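Local coordinates for protein VP1 (Merkel cell polyomavirus, PDB 4FMH) that forms the pentameric building blocks of the icosahedral polyomavirus capsid and binds sialylated oligosaccharides through a site required for infection, at residues W45-Y50 with A270-P275; P68-A73 with S254-V259. All blocks are in the same frame, centred on the assembly; numbering follows the deposited sequence.

Overall arrangement
Both contacts belong to the jelly-roll core of VP1, and their centres lie about 11 Å apart. Along the chain the order is 45-50, 68-73, 254-259 and 270-275, which places contact 2 wholly within the span that contact 1 brings together. Strands 250-263 and 269-287, consecutive in sequence and antiparallel neighbours in one sheet, supply the second segments of contact 2 and contact 1 respectively. Between them Val-259 N lies 2.8 Å from His-272 O, a probable hydrogen bond, while Thr-49 packs on Pro-68 and Leu-271 on Ile-258. Contact 2 lies close to the centre of the folded chain; contact 1 reaches outward to the sialic acid, so a loop that carries part of the sialic-acid site rests directly on the core sheet.

Contact 1. Residues W45-Y50 with A270-P275; sequences WYTYTY and ALHGLP. With SIA (N-acetyl-alpha-neuraminic acid), chain U.
Tyr-48 and His-272 lie opposite each other in a single backbone bridge, CA to CA 4.5 Å, where the loop 45-50 runs nearly antiparallel to residues 270-273, near the start of strand 269-287. Thr-49 N donates to Leu-271 O (3.0 Å), and Gly-273 N to Thr-47 O. A type II beta turn from Trp-45 to Tyr-48 leads into the bridge. Thr-47 O also accepts from His-272 ND1 at 2.8 Å, the donor standing 50° above the carbonyl plane, so two bonds grip this one oxygen, and the one from ND1 helps to set the rotation of the imidazole. His-272 holds CG anti to its backbone N (chi1 -178°), bringing the ring over one face of Tyr-48 in an offset stack, centroids 4.0 Å apart and planes at 13°. The edge of Trp-45, at CZ3, covers the opposite face of the phenol, whose OH is bonded to Leu-149 O of a second subunit. This loop, joining strands 11-28 and 71-76 of the jelly roll, thus meets strand 269-287 and also carries part of the glycan pocket. There Trp-45 NE1 makes a weak bond to O10 of the sialic acid (3.2 Å), and Tyr-50 CD1 touches its acetyl methyl C11 at 3.7 Å; Asp-51, Lys-264, Ser-266 and Lys-268 supply further bonds to the sugar. One residue before His-272 on the strand, Leu-271 N donates to Thr-49 OG1 (2.9 Å), which in turn donates to Tyr-50 O on a lone pair. The Thr-49 methyl CG2 turns instead to Leu-271 CB, 3.9 Å away.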
ATOM      1  N   TRP B  45     -19.500  18.849 -21.442  1.00 17.69           N
ATOM      2  CA  TRP B  45     -18.530  17.790 -21.195  1.00 17.09           C
ATOM      3  C   TRP B  45     -17.122  18.311 -20.859  1.00 16.53           C
ATOM      4  O   TRP B  45     -16.153  17.557 -20.888  1.00 15.41           O
ATOM      5  CB  TRP B  45     -18.514  16.785 -22.352  1.00 18.50           C
ATOM      6  CG  TRP B  45     -19.731  15.884 -22.347  1.00 18.78           C
ATOM      7  CD1 TRP B  45     -20.670  15.767 -23.330  1.00 19.89           C
ATOM      8  CD2 TRP B  45     -20.144  15.010 -21.288  1.00 17.08           C
ATOM      9  NE1 TRP B  45     -21.637  14.854 -22.957  1.00 19.74           N
ATOM     10  CE2 TRP B  45     -21.338  14.377 -21.709  1.00 18.46           C
ATOM     11  CE3 TRP B  45     -19.612  14.686 -20.031  1.00 16.44           C
ATOM     12  CZ2 TRP B  45     -22.012  13.441 -20.913  1.00 18.90           C
ATOM     13  CZ3 TRP B  45     -20.286  13.763 -19.237  1.00 16.89           C
ATOM     14  CH2 TRP B  45     -21.473  13.147 -19.686  1.00 17.66           C
ATOM     15  N   TYR B  46     -17.034  19.597 -20.531  1.00 15.13           N
ATOM     16  CA  TYR B  46     -15.800  20.208 -20.043  1.00 15.16           C
ATOM     17  C   TYR B  46     -15.261  19.429 -18.839  1.00 14.54           C
ATOM     18  O   TYR B  46     -15.992  19.166 -17.883  1.00 14.12           O
ATOM     19  CB  TYR B  46     -16.075  21.659 -19.662  1.00 16.26           C
ATOM     20  CG  TYR B  46     -14.935  22.404 -19.021  1.00 16.13           C
ATOM     21  CD1 TYR B  46     -13.710  22.562 -19.679  1.00 18.38           C
ATOM     22  CD2 TYR B  46     -15.097  22.998 -17.770  1.00 17.11           C
ATOM     23  CE1 TYR B  46     -12.665  23.274 -19.089  1.00 17.50           C
ATOM     24  CE2 TYR B  46     -14.064  23.706 -17.173  1.00 20.18           C
ATOM     25  CZ  TYR B  46     -12.853  23.840 -17.837  1.00 21.90           C
ATOM     26  OH  TYR B  46     -11.838  24.543 -17.241  1.00 26.11           O
ATOM     27  N   THR B  47     -13.973  19.091 -18.916  1.00 14.37           N
ATOM     28  CA  THR B  47     -13.230  18.248 -17.945  1.00 13.54           C
ATOM     29  C   THR B  47     -13.422  16.743 -18.158  1.00 11.80           C
ATOM     30  O   THR B  47     -12.977  15.932 -17.339  1.00 12.04           O
ATOM     31  CB  THR B  47     -13.411  18.654 -16.430  1.00 14.61           C
ATOM     32  OG1 THR B  47     -14.656  18.155 -15.926  1.00 11.96           O
ATOM     33  CG2 THR B  47     -13.326  20.168 -16.235  1.00 12.50           C
ATOM     34  N   TYR B  48     -14.056  16.386 -19.273  1.00 11.92           N
ATOM     35  CA  TYR B  48     -14.239  14.993 -19.677  1.00 12.10           C
ATOM     36  C   TYR B  48     -13.772  14.766 -21.119  1.00 13.04           C
ATOM     37  O   TYR B  48     -13.525  15.722 -21.877  1.00 12.78           O
ATOM     38  CB  TYR B  48     -15.716  14.572 -19.573  1.00 12.01           C
ATOM     39  CG  TYR B  48     -16.323  14.649 -18.196  1.00 13.50           C
ATOM     40  CD1 TYR B  48     -16.372  13.518 -17.373  1.00 15.14           C
ATOM     41  CD2 TYR B  48     -16.876  15.846 -17.716  1.00 16.16           C
ATOM     42  CE1 TYR B  48     -16.936  13.578 -16.102  1.00 13.13           C
ATOM     43  CE2 TYR B  48     -17.450  15.912 -16.446  1.00 12.60           C
ATOM     44  CZ  TYR B  48     -17.469  14.773 -15.650  1.00 14.51           C
ATOM     45  OH  TYR B  48     -18.025  14.829 -14.397  1.00 16.01           O
ATOM     46  N   THR B  49     -13.653  13.495 -21.485  1.00 13.29           N
ATOM     47  CA  THR B  49     -13.518  13.089 -22.874  1.00 13.64           C
ATOM     48  C   THR B  49     -14.931  12.853 -23.410  1.00 14.88           C
ATOM     49  O   THR B  49     -15.917  13.007 -22.676  1.00 15.37           O
ATOM     50  CB  THR B  49     -12.721  11.767 -23.020  1.00 14.44           C
ATOM     51  OG1 THR B  49     -13.417  10.706 -22.349  1.00 13.58           O
ATOM     52  CG2 THR B  49     -11.315  11.898 -22.452  1.00 12.42           C
ATOM     53  N   TYR B  50     -15.032  12.484 -24.686  1.00 15.31           N
ATOM     54  CA  TYR B  50     -16.249  11.846 -25.183  1.00 15.68           C
ATOM     55  C   TYR B  50     -16.180  10.355 -24.833  1.00 15.04           C
ATOM     56  O   TYR B  50     -15.404   9.954 -23.960  1.00 16.03           O
ATOM     57  CB  TYR B  50     -16.433  12.070 -26.696  1.00 16.27           C
ATOM     58  CG  TYR B  50     -16.945  13.447 -27.084  1.00 20.46           C
ATOM     59  CD1 TYR B  50     -17.253  14.411 -26.115  1.00 21.79           C
ATOM     60  CD2 TYR B  50     -17.165  13.771 -28.425  1.00 25.93           C
ATOM     61  CE1 TYR B  50     -17.740  15.663 -26.475  1.00 23.50           C
ATOM     62  CE2 TYR B  50     -17.649  15.019 -28.795  1.00 27.29           C
ATOM     63  CZ  TYR B  50     -17.932  15.960 -27.818  1.00 27.92           C
ATOM     64  OH  TYR B  50     -18.412  17.195 -28.187  1.00 29.49           O
ATOM     65  N   ALA B 270     -16.343   7.609 -20.271  1.00 12.11           N
ATOM     66  CA  ALA B 270     -15.531   8.782 -20.578  1.00 13.71           C
ATOM     67  C   ALA B 270     -14.541   9.045 -19.439  1.00 13.85           C
ATOM     68  O   ALA B 270     -14.884   8.883 -18.268  1.00 14.26           O
ATOM     69  CB  ALA B 270     -16.427  10.000 -20.790  1.00 13.72           C
ATOM     70  N   LEU B 271     -13.318   9.445 -19.777  1.00 13.44           N
ATOM     71  CA  LEU B 271     -12.350   9.825 -18.743  1.00 13.10           C
ATOM     72  C   LEU B 271     -12.632  11.231 -18.203  1.00 13.87           C
ATOM     73  O   LEU B 271     -13.283  12.048 -18.866  1.00 14.66           O
ATOM     74  CB  LEU B 271     -10.910   9.696 -19.252  1.00 13.18           C
ATOM     75  CG  LEU B 271     -10.335   8.282 -19.357  1.00 10.95           C
ATOM     76  CD1 LEU B 271      -9.064   8.307 -20.178  1.00 10.78           C
ATOM     77  CD2 LEU B 271     -10.081   7.668 -17.958  1.00 12.06           C
ATOM     78  N   HIS B 272     -12.149  11.495 -16.992  1.00 11.69           N
ATOM     79  CA  HIS B 272     -12.424  12.736 -16.273  1.00 11.26           C
ATOM     80  C   HIS B 272     -11.126  13.195 -15.623  1.00 10.98           C
ATOM     81  O   HIS B 272     -10.316  12.372 -15.186  1.00  9.75           O
ATOM     82  CB  HIS B 272     -13.501  12.472 -15.211  1.00  9.82           C
ATOM     83  CG  HIS B 272     -13.920  13.676 -14.417  1.00 11.32           C
ATOM     84  ND1 HIS B 272     -14.156  14.911 -14.981  1.00 11.06           N
ATOM     85  CD2 HIS B 272     -14.203  13.810 -13.098  1.00 10.38           C
ATOM     86  CE1 HIS B 272     -14.530  15.760 -14.041  1.00 10.34           C
ATOM     87  NE2 HIS B 272     -14.569  15.117 -12.889  1.00 11.38           N
ATOM     88  N   GLY B 273     -10.924  14.508 -15.579  1.00 11.04           N
ATOM     89  CA  GLY B 273      -9.758  15.075 -14.910  1.00 10.98           C
ATOM     90  C   GLY B 273     -10.160  16.140 -13.909  1.00 11.42           C
ATOM     91  O   GLY B 273     -11.289  16.631 -13.940  1.00 11.41           O
ATOM     92  N   LEU B 274      -9.234  16.489 -13.015  1.00  9.38           N
ATOM     93  CA  LEU B 274      -9.451  17.570 -12.049  1.00  9.92           C
ATOM     94  C   LEU B 274      -8.380  18.657 -12.198  1.00 10.46           C
ATOM     95  O   LEU B 274      -7.298  18.378 -12.730  1.00 11.08           O
ATOM     96  CB  LEU B 274      -9.462  17.008 -10.617  1.00  9.17           C
ATOM     97  CG  LEU B 274     -10.664  16.144 -10.223  1.00 10.15           C
ATOM     98  CD1 LEU B 274     -10.424  15.555  -8.830  1.00  9.20           C
ATOM     99  CD2 LEU B 274     -11.953  16.971 -10.227  1.00 11.84           C
ATOM    100  N   PRO B 275      -8.675  19.892 -11.739  1.00 11.02           N
ATOM    101  CA  PRO B 275      -7.697  20.981 -11.782  1.00 10.53           C
ATOM    102  C   PRO B 275      -6.609  20.778 -10.736  1.00 11.72           C
ATOM    103  O   PRO B 275      -6.778  19.988  -9.793  1.00 10.87           O
ATOM    104  CB  PRO B 275      -8.517  22.223 -11.392  1.00 11.61           C
ATOM    105  CG  PRO B 275      -9.942  21.785 -11.335  1.00 13.81           C
ATOM    106  CD  PRO B 275      -9.911  20.319 -11.059  1.00  9.68           C
TER
HETATM  107  C1  SIA U   2     -25.040   7.138 -24.607  0.80 26.61           C
HETATM  108  C2  SIA U   2     -25.648   8.538 -24.724  0.80 27.52           C
HETATM  109  C3  SIA U   2     -25.121   9.415 -23.573  0.80 25.73           C
HETATM  110  C4  SIA U   2     -23.677   9.898 -23.753  0.80 26.27           C
HETATM  111  C5  SIA U   2     -23.461  10.507 -25.136  0.80 25.34           C
HETATM  112  C6  SIA U   2     -23.976   9.592 -26.255  0.80 27.49           C
HETATM  113  C7  SIA U   2     -23.901  10.317 -27.612  0.80 28.49           C
HETATM  114  C8  SIA U   2     -23.997   9.396 -28.837  0.80 31.83           C
HETATM  115  C9  SIA U   2     -25.409   8.887 -29.114  0.80 33.77           C
HETATM  116  C10 SIA U   2     -21.580  12.051 -25.474  0.80 25.03           C
HETATM  117  C11 SIA U   2     -20.094  12.172 -25.602  0.80 17.67           C
HETATM  118  N5  SIA U   2     -22.045  10.811 -25.288  0.80 25.67           N
HETATM  119  O1A SIA U   2     -24.769   6.685 -23.468  0.80 15.86           O
HETATM  120  O1B SIA U   2     -24.835   6.458 -25.643  0.80 24.98           O
HETATM  121  O4  SIA U   2     -23.341  10.887 -22.762  0.80 15.71           O
HETATM  122  O6  SIA U   2     -25.327   9.153 -25.994  0.80 26.71           O
HETATM  123  O7  SIA U   2     -24.897  11.348 -27.668  0.80 26.53           O
HETATM  124  O8  SIA U   2     -23.532  10.081 -30.011  0.80 31.32           O
HETATM  125  O9  SIA U   2     -25.515   7.562 -28.588  0.80 36.76           O
HETATM  126  O10 SIA U   2     -22.303  13.031 -25.542  0.80 22.53           O

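Contact 2. Residues P68-A73 with S254-V259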
ATOM      1  N   PRO B  68      -6.993  13.203 -23.893  1.00 12.23           N
ATOM      2  CA  PRO B  68      -6.545  14.056 -22.788  1.00 10.82           C
ATOM      3  C   PRO B  68      -5.109  14.516 -23.016  1.00 10.96           C
ATOM      4  O   PRO B  68      -4.260  13.742 -23.487  1.00 12.28           O
ATOM      5  CB  PRO B  68      -6.644  13.136 -21.559  1.00 10.55           C
ATOM      6  CG  PRO B  68      -7.741  12.176 -21.918  1.00 13.19           C
ATOM      7  CD  PRO B  68      -7.565  11.931 -23.404  1.00 10.20           C
ATOM      8  N   ALA B  69      -4.857  15.780 -22.708  1.00 11.04           N
ATOM      9  CA  ALA B  69      -3.573  16.397 -22.991  1.00 11.28           C
ATOM     10  C   ALA B  69      -3.029  17.068 -21.732  1.00 11.67           C
ATOM     11  O   ALA B  69      -3.771  17.296 -20.775  1.00 12.25           O
ATOM     12  CB  ALA B  69      -3.726  17.411 -24.134  1.00 11.34           C
ATOM     13  N   TYR B  70      -1.729  17.354 -21.733  1.00 13.03           N
ATOM     14  CA  TYR B  70      -1.083  18.036 -20.622  1.00 13.28           C
ATOM     15  C   TYR B  70      -1.585  19.462 -20.468  1.00 13.46           C
ATOM     16  O   TYR B  70      -1.930  20.126 -21.455  1.00 13.91           O
ATOM     17  CB  TYR B  70       0.440  18.038 -20.804  1.00 13.55           C
ATOM     18  CG  TYR B  70       1.062  16.672 -20.606  1.00 15.48           C
ATOM     19  CD1 TYR B  70       1.305  16.167 -19.319  1.00 11.75           C
ATOM     20  CD2 TYR B  70       1.384  15.870 -21.703  1.00 14.12           C
ATOM     21  CE1 TYR B  70       1.864  14.902 -19.140  1.00 13.43           C
ATOM     22  CE2 TYR B  70       1.935  14.613 -21.535  1.00 16.33           C
ATOM     23  CZ  TYR B  70       2.175  14.129 -20.257  1.00 16.13           C
ATOM     24  OH  TYR B  70       2.727  12.868 -20.114  1.00 14.46           O
ATOM     25  N   SER B  71      -1.648  19.919 -19.223  1.00 13.26           N
ATOM     26  CA  SER B  71      -1.880  21.327 -18.942  1.00 13.65           C
ATOM     27  C   SER B  71      -0.526  21.988 -18.804  1.00 13.23           C
ATOM     28  O   SER B  71       0.421  21.366 -18.319  1.00 10.67           O
ATOM     29  CB  SER B  71      -2.689  21.523 -17.656  1.00 13.88           C
ATOM     30  OG  SER B  71      -4.012  21.055 -17.826  1.00 15.76           O
ATOM     31  N   VAL B  72      -0.431  23.240 -19.241  1.00 13.66           N
ATOM     32  CA  VAL B  72       0.811  23.999 -19.104  1.00 16.34           C
ATOM     33  C   VAL B  72       0.559  25.507 -19.098  1.00 16.32           C
ATOM     34  O   VAL B  72      -0.320  26.016 -19.804  1.00 15.86           O
ATOM     35  CB  VAL B  72       1.900  23.574 -20.158  1.00 17.03           C
ATOM     36  CG1 VAL B  72       1.317  23.468 -21.544  1.00 19.56           C
ATOM     37  CG2 VAL B  72       3.108  24.516 -20.146  1.00 19.11           C
ATOM     38  N   ALA B  73       1.314  26.203 -18.256  1.00 16.42           N
ATOM     39  CA  ALA B  73       1.345  27.660 -18.267  1.00 17.09           C
ATOM     40  C   ALA B  73       2.777  28.149 -18.127  1.00 17.96           C
ATOM     41  O   ALA B  73       3.598  27.510 -17.460  1.00 15.85           O
ATOM     42  CB  ALA B  73       0.471  28.234 -17.146  1.00 17.03           C
ATOM     43  N   SER B 254       3.562  22.536 -15.497  1.00 12.87           N
ATOM     44  CA  SER B 254       2.900  21.531 -16.323  1.00 13.12           C
ATOM     45  C   SER B 254       2.245  20.492 -15.442  1.00 12.05           C
ATOM     46  O   SER B 254       2.746  20.204 -14.354  1.00 12.26           O
ATOM     47  CB  SER B 254       3.919  20.824 -17.220  1.00 12.98           C
ATOM     48  OG  SER B 254       4.750  21.754 -17.890  1.00 17.90           O
ATOM     49  N   CYS B 255       1.149  19.903 -15.911  1.00 11.54           N
ATOM     50  CA  CYS B 255       0.510  18.828 -15.142  1.00 10.89           C
ATOM     51  C   CYS B 255      -0.525  18.026 -15.928  1.00 10.86           C
ATOM     52  O   CYS B 255      -0.901  18.380 -17.051  1.00 11.05           O
ATOM     53  CB  CYS B 255      -0.118  19.388 -13.854  1.00 10.44           C
ATOM     54  SG  CYS B 255      -1.544  20.449 -14.123  1.00 15.95           S
ATOM     55  N   ALA B 256      -0.967  16.931 -15.321  1.00 10.62           N
ATOM     56  CA  ALA B 256      -2.073  16.130 -15.843  1.00 10.95           C
ATOM     57  C   ALA B 256      -2.655  15.387 -14.664  1.00 11.24           C
ATOM     58  O   ALA B 256      -1.899  14.854 -13.844  1.00 11.72           O
ATOM     59  CB  ALA B 256      -1.586  15.148 -16.893  1.00 11.01           C
ATOM     60  N   ASP B 257      -3.981  15.374 -14.559  1.00  9.68           N
ATOM     61  CA  ASP B 257      -4.636  14.633 -13.480  1.00 10.45           C
ATOM     62  C   ASP B 257      -5.918  13.945 -13.926  1.00 10.15           C
ATOM     63  O   ASP B 257      -7.020  14.469 -13.728  1.00 10.83           O
ATOM     64  CB  ASP B 257      -4.885  15.538 -12.271  1.00  9.51           C
ATOM     65  CG  ASP B 257      -3.587  15.994 -11.618  1.00 13.51           C
ATOM     66  OD1 ASP B 257      -2.967  15.183 -10.891  1.00 12.43           O
ATOM     67  OD2 ASP B 257      -3.179  17.155 -11.858  1.00 13.50           O
ATOM     68  N   ILE B 258      -5.754  12.775 -14.542  1.00  9.81           N
ATOM     69  CA  ILE B 258      -6.877  11.913 -14.917  1.00  9.44           C
ATOM     70  C   ILE B 258      -7.286  11.134 -13.671  1.00  9.27           C
ATOM     71  O   ILE B 258      -6.444  10.495 -13.035  1.00  7.40           O
ATOM     72  CB  ILE B 258      -6.507  10.959 -16.068  1.00  9.46           C
ATOM     73  CG1 ILE B 258      -6.152  11.767 -17.323  1.00 10.64           C
ATOM     74  CG2 ILE B 258      -7.663   9.975 -16.349  1.00  8.28           C
ATOM     75  CD1 ILE B 258      -5.422  10.972 -18.422  1.00 10.79           C
ATOM     76  N   VAL B 259      -8.568  11.209 -13.314  1.00  9.12           N
ATOM     77  CA  VAL B 259      -9.038  10.634 -12.037  1.00  9.24           C
ATOM     78  C   VAL B 259      -9.961   9.429 -12.206  1.00 10.56           C
ATOM     79  O   VAL B 259     -10.466   8.880 -11.221  1.00 11.35           O
ATOM     80  CB  VAL B 259      -9.731  11.687 -11.140  1.00  9.49           C
ATOM     81  CG1 VAL B 259      -8.716  12.712 -10.640  1.00  9.83           C
ATOM     82  CG2 VAL B 259     -10.905  12.358 -11.872  1.00  8.53           C
TER
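The phenol ring of Tyr-70 leans alongside strand 254-259, with CD1 3.9 Å from the methyl CB of Ala-256 and Cys-255 O at the ring edge, near its plane. Farther toward the loop, Pro-68 meets Ile-258 through a single approach, Pro-68 CB to Ile-258 CD1 at 4.0 Å. On the other side of Tyr-70 along the chain, Ser-71 and Cys-255 form an antiparallel hydrogen-bonded pair: Ser-71 N donates to Cys-255 O at 2.8 Å, and Cys-255 N returns a bond to Ser-71 O. Their side chains share one face of the sheet. With SG between its backbone N and carbonyl carbon (chi1 69°), Cys-255 brings the sulfur to 3.9 Å from Ser-71 CB, while Ser-71 OG bonds to Asn-29 O. On the other face, the non-hydrogen-bonded pair Val-72 and Ser-254 places Val-72 CG2 3.9 Å from Ser-254 OG. The buried Tyr-70 OH is satisfied by Trp-200 O and Tyr-132 OH, and the Tyr-70 side chain packs on Ser-105 of a third subunit. Through the Ser-71/Cys-255 bonds strand 71-76 joins the jelly-roll sheet along strand 250-263, with Leu-28 of strand 11-28 against Ser-71 and Cys-255, and Ala-136 of strand 131-138 against Ser-254.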